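Local coordinates for protein acetyl-CoA acetyltransferase (Mycobacterium smegmatis, PDB 4EGV) that probably acts as an acyltransferase, being a monomeric thiolase-like protein of type 1 built on the thiolase fold, at residues N200-R205 with F346-F351. Sequence-based numbering, arbitrary orientation.
Sequences NARRAR and FPFPVF
Arg-202, on helix 191-206, lays its guanidinium flat against the ring of Phe-351 near the start of helix 348-357. The two planes are only 3° from parallel, a stack that is also a cation-pi contact: CZ of Arg-202 stands 3.9 Å from the centroid of the Phe-351 ring, over its face. The overlap is offset, since CZ of Arg-202 lies nearest CG of Phe-351, at 3.5 Å, while NH1 and NH2 reach over the two sides of the ring at CD2 and CD1. Arginine suits the place because its chain is long: CG is anti to the backbone N (chi1 -177°) and the chain then runs extended to NE, spanning the gap between segments whose nearest CA atoms, those of Arg-202 and Phe-348, are 8.1 Å apart. Phenylalanine offers a flat, polarisable face to a cation whose N-H groups remain available around its edge. One of them, NE, makes a salt bridge to Asp-355, a turn further along helix 348-357.

Looser packing lies along the aliphatic chain, where CD of Arg-202 meets CD1 of Phe-348 obliquely at 4.2 Å. Arg-205 marks the solvent side: it is exposed, and meets Asp-355 and Asp-312 through weak, long ion pairs. Asn-200 ND2 bonds to Tyr-460 O, so helix 191-206 lies between helix 348-357 and strand 453-463 of the additional C-terminal domain. No hydrogen bond joins 200-205 to 346-351; the stack and the Arg-202 to Asp-355 salt bridge link the helices. Within this buried contact, the carboxylate of Asp-355 probably offsets the arginine's charge, while the aromatic face accommodates its flat side.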
ATOM      1  N   ASN A 200      -2.285  11.460 -13.087  1.00 38.26           N
ATOM      2  CA  ASN A 200      -2.678  12.405 -14.097  1.00 38.84           C
ATOM      3  C   ASN A 200      -4.041  12.080 -14.662  1.00 39.40           C
ATOM      4  O   ASN A 200      -4.744  12.931 -15.109  1.00 39.70           O
ATOM      5  CB  ASN A 200      -1.629  12.488 -15.183  1.00 38.62           C
ATOM      6  CG  ASN A 200      -0.504  13.347 -14.820  1.00 37.99           C
ATOM      7  OD1 ASN A 200      -0.654  14.283 -14.124  1.00 37.77           O
ATOM      8  ND2 ASN A 200       0.634  13.022 -15.290  1.00 36.83           N
ATOM      9  N   ALA A 201      -4.421  10.833 -14.579  1.00 40.16           N
ATOM     10  CA  ALA A 201      -5.792  10.413 -14.907  1.00 41.18           C
ATOM     11  C   ALA A 201      -6.863  10.920 -13.904  1.00 41.88           C
ATOM     12  O   ALA A 201      -8.001  11.193 -14.295  1.00 41.83           O
ATOM     13  CB  ALA A 201      -5.865   8.918 -15.098  1.00 40.36           C
ATOM     14  N   ARG A 202      -6.489  11.045 -12.632  1.00 42.59           N
ATOM     15  CA  ARG A 202      -7.374  11.552 -11.597  1.00 43.56           C
ATOM     16  C   ARG A 202      -7.479  13.064 -11.720  1.00 44.57           C
ATOM     17  O   ARG A 202      -8.518  13.665 -11.446  1.00 44.59           O
ATOM     18  CB  ARG A 202      -6.849  11.168 -10.216  1.00 43.50           C
ATOM     19  CG  ARG A 202      -7.716  11.585  -9.069  1.00 42.52           C
ATOM     20  CD  ARG A 202      -7.129  11.248  -7.740  1.00 42.17           C
ATOM     21  NE  ARG A 202      -7.918  11.855  -6.682  1.00 42.60           N
ATOM     22  CZ  ARG A 202      -7.697  13.064  -6.164  1.00 42.53           C
ATOM     23  NH1 ARG A 202      -6.675  13.780  -6.593  1.00 41.00           N
ATOM     24  NH2 ARG A 202      -8.497  13.553  -5.209  1.00 40.82           N
ATOM     25  N   ARG A 203      -6.389  13.679 -12.143  1.00 45.67           N
ATOM     26  CA  ARG A 203      -6.403  15.106 -12.403  1.00 46.97           C
ATOM     27  C   ARG A 203      -7.354  15.477 -13.541  1.00 47.81           C
ATOM     28  O   ARG A 203      -8.030  16.506 -13.471  1.00 47.52           O
ATOM     29  CB  ARG A 203      -5.003  15.632 -12.683  1.00 46.80           C
ATOM     30  CG  ARG A 203      -4.987  17.128 -12.815  1.00 47.00           C
ATOM     31  CD  ARG A 203      -3.650  17.718 -13.062  1.00 47.65           C
ATOM     32  NE  ARG A 203      -3.111  17.374 -14.371  1.00 48.38           N
ATOM     33  CZ  ARG A 203      -3.405  17.988 -15.506  1.00 47.59           C
ATOM     34  NH1 ARG A 203      -4.248  18.974 -15.503  1.00 48.31           N
ATOM     35  NH2 ARG A 203      -2.847  17.615 -16.641  1.00 47.67           N
ATOM     36  N   ALA A 204      -7.386  14.637 -14.577  1.00 49.18           N
ATOM     37  CA  ALA A 204      -8.346  14.750 -15.680  1.00 50.37           C
ATOM     38  C   ALA A 204      -9.788  14.727 -15.205  1.00 51.24           C
ATOM     39  O   ALA A 204     -10.501  15.692 -15.394  1.00 51.44           O
ATOM     40  CB  ALA A 204      -8.112  13.653 -16.692  1.00 50.30           C
ATOM     41  N   ARG A 205     -10.201  13.632 -14.566  1.00 52.24           N
ATOM     42  CA  ARG A 205     -11.560  13.506 -14.043  1.00 53.18           C
ATOM     43  C   ARG A 205     -12.004  14.665 -13.141  1.00 53.29           C
ATOM     44  O   ARG A 205     -13.125  15.110 -13.258  1.00 53.62           O
ATOM     45  CB  ARG A 205     -11.792  12.161 -13.352  1.00 53.29           C
ATOM     46  CG  ARG A 205     -13.272  11.894 -13.094  1.00 55.26           C
ATOM     47  CD  ARG A 205     -13.521  10.775 -12.121  1.00 57.79           C
ATOM     48  NE  ARG A 205     -13.103  11.072 -10.749  1.00 59.24           N
ATOM     49  CZ  ARG A 205     -12.025  10.553 -10.170  1.00 60.08           C
ATOM     50  NH1 ARG A 205     -11.233   9.730 -10.849  1.00 60.61           N
ATOM     51  NH2 ARG A 205     -11.729  10.867  -8.920  1.00 59.03           N
ATOM     52  N   PHE A 346       2.728   6.910  -2.974  1.00 42.92           N
ATOM     53  CA  PHE A 346       2.354   8.063  -3.773  1.00 41.71           C
ATOM     54  C   PHE A 346       1.003   8.586  -3.283  1.00 40.53           C
ATOM     55  O   PHE A 346       0.283   7.918  -2.589  1.00 40.03           O
ATOM     56  CB  PHE A 346       2.293   7.628  -5.240  1.00 42.06           C
ATOM     57  CG  PHE A 346       3.584   7.012  -5.740  1.00 42.61           C
ATOM     58  CD1 PHE A 346       4.609   7.836  -6.223  1.00 42.24           C
ATOM     59  CD2 PHE A 346       3.795   5.638  -5.685  1.00 42.79           C
ATOM     60  CE1 PHE A 346       5.815   7.296  -6.656  1.00 41.82           C
ATOM     61  CE2 PHE A 346       4.986   5.086  -6.109  1.00 41.46           C
ATOM     62  CZ  PHE A 346       6.005   5.907  -6.597  1.00 42.23           C
ATOM     63  N   PRO A 347       0.674   9.813  -3.610  1.00 39.92           N
ATOM     64  CA  PRO A 347      -0.586  10.384  -3.216  1.00 39.40           C
ATOM     65  C   PRO A 347      -1.841   9.635  -3.696  1.00 38.50           C
ATOM     66  O   PRO A 347      -2.825   9.552  -2.970  1.00 38.25           O
ATOM     67  CB  PRO A 347      -0.532  11.767  -3.855  1.00 39.35           C
ATOM     68  CG  PRO A 347       0.842  12.094  -3.855  1.00 39.53           C
ATOM     69  CD  PRO A 347       1.558  10.843  -4.163  1.00 40.44           C
ATOM     70  N   PHE A 348      -1.798   9.104  -4.905  1.00 37.67           N
ATOM     71  CA  PHE A 348      -2.937   8.490  -5.511  1.00 37.22           C
ATOM     72  C   PHE A 348      -3.732   7.488  -4.644  1.00 37.10           C
ATOM     73  O   PHE A 348      -4.947   7.620  -4.529  1.00 37.41           O
ATOM     74  CB  PHE A 348      -2.579   7.897  -6.876  1.00 37.08           C
ATOM     75  CG  PHE A 348      -3.709   7.175  -7.498  1.00 37.92           C
ATOM     76  CD1 PHE A 348      -4.695   7.868  -8.252  1.00 39.12           C
ATOM     77  CD2 PHE A 348      -3.879   5.798  -7.260  1.00 38.01           C
ATOM     78  CE1 PHE A 348      -5.827   7.186  -8.803  1.00 39.36           C
ATOM     79  CE2 PHE A 348      -5.012   5.081  -7.809  1.00 38.25           C
ATOM     80  CZ  PHE A 348      -5.988   5.785  -8.584  1.00 38.35           C
ATOM     81  N   PRO A 349      -3.076   6.470  -4.054  1.00 36.90           N
ATOM     82  CA  PRO A 349      -3.863   5.452  -3.357  1.00 36.60           C
ATOM     83  C   PRO A 349      -4.486   5.956  -2.070  1.00 36.50           C
ATOM     84  O   PRO A 349      -5.374   5.292  -1.524  1.00 36.02           O
ATOM     85  CB  PRO A 349      -2.844   4.330  -3.080  1.00 36.35           C
ATOM     86  CG  PRO A 349      -1.579   4.944  -3.187  1.00 36.86           C
ATOM     87  CD  PRO A 349      -1.654   6.109  -4.096  1.00 36.77           C
ATOM     88  N   VAL A 350      -4.011   7.109  -1.597  1.00 36.57           N
ATOM     89  CA  VAL A 350      -4.606   7.786  -0.458  1.00 37.44           C
ATOM     90  C   VAL A 350      -5.776   8.599  -0.924  1.00 37.78           C
ATOM     91  O   VAL A 350      -6.865   8.417  -0.435  1.00 37.74           O
ATOM     92  CB  VAL A 350      -3.622   8.684   0.317  1.00 37.39           C
ATOM     93  CG1 VAL A 350      -4.332   9.344   1.472  1.00 37.06           C
ATOM     94  CG2 VAL A 350      -2.453   7.887   0.830  1.00 37.09           C
ATOM     95  N   PHE A 351      -5.546   9.478  -1.888  1.00 38.79           N
ATOM     96  CA  PHE A 351      -6.614  10.227  -2.552  1.00 40.20           C
ATOM     97  C   PHE A 351      -7.805   9.349  -2.882  1.00 41.03           C
ATOM     98  O   PHE A 351      -8.933   9.697  -2.619  1.00 40.59           O
ATOM     99  CB  PHE A 351      -6.107  10.835  -3.860  1.00 40.11           C
ATOM    100  CG  PHE A 351      -5.408  12.142  -3.697  1.00 40.19           C
ATOM    101  CD1 PHE A 351      -5.841  13.073  -2.755  1.00 40.40           C
ATOM    102  CD2 PHE A 351      -4.338  12.471  -4.512  1.00 39.44           C
ATOM    103  CE1 PHE A 351      -5.200  14.289  -2.614  1.00 40.13           C
ATOM    104  CE2 PHE A 351      -3.702  13.679  -4.383  1.00 40.11           C
ATOM    105  CZ  PHE A 351      -4.140  14.591  -3.432  1.00 40.49           C
TER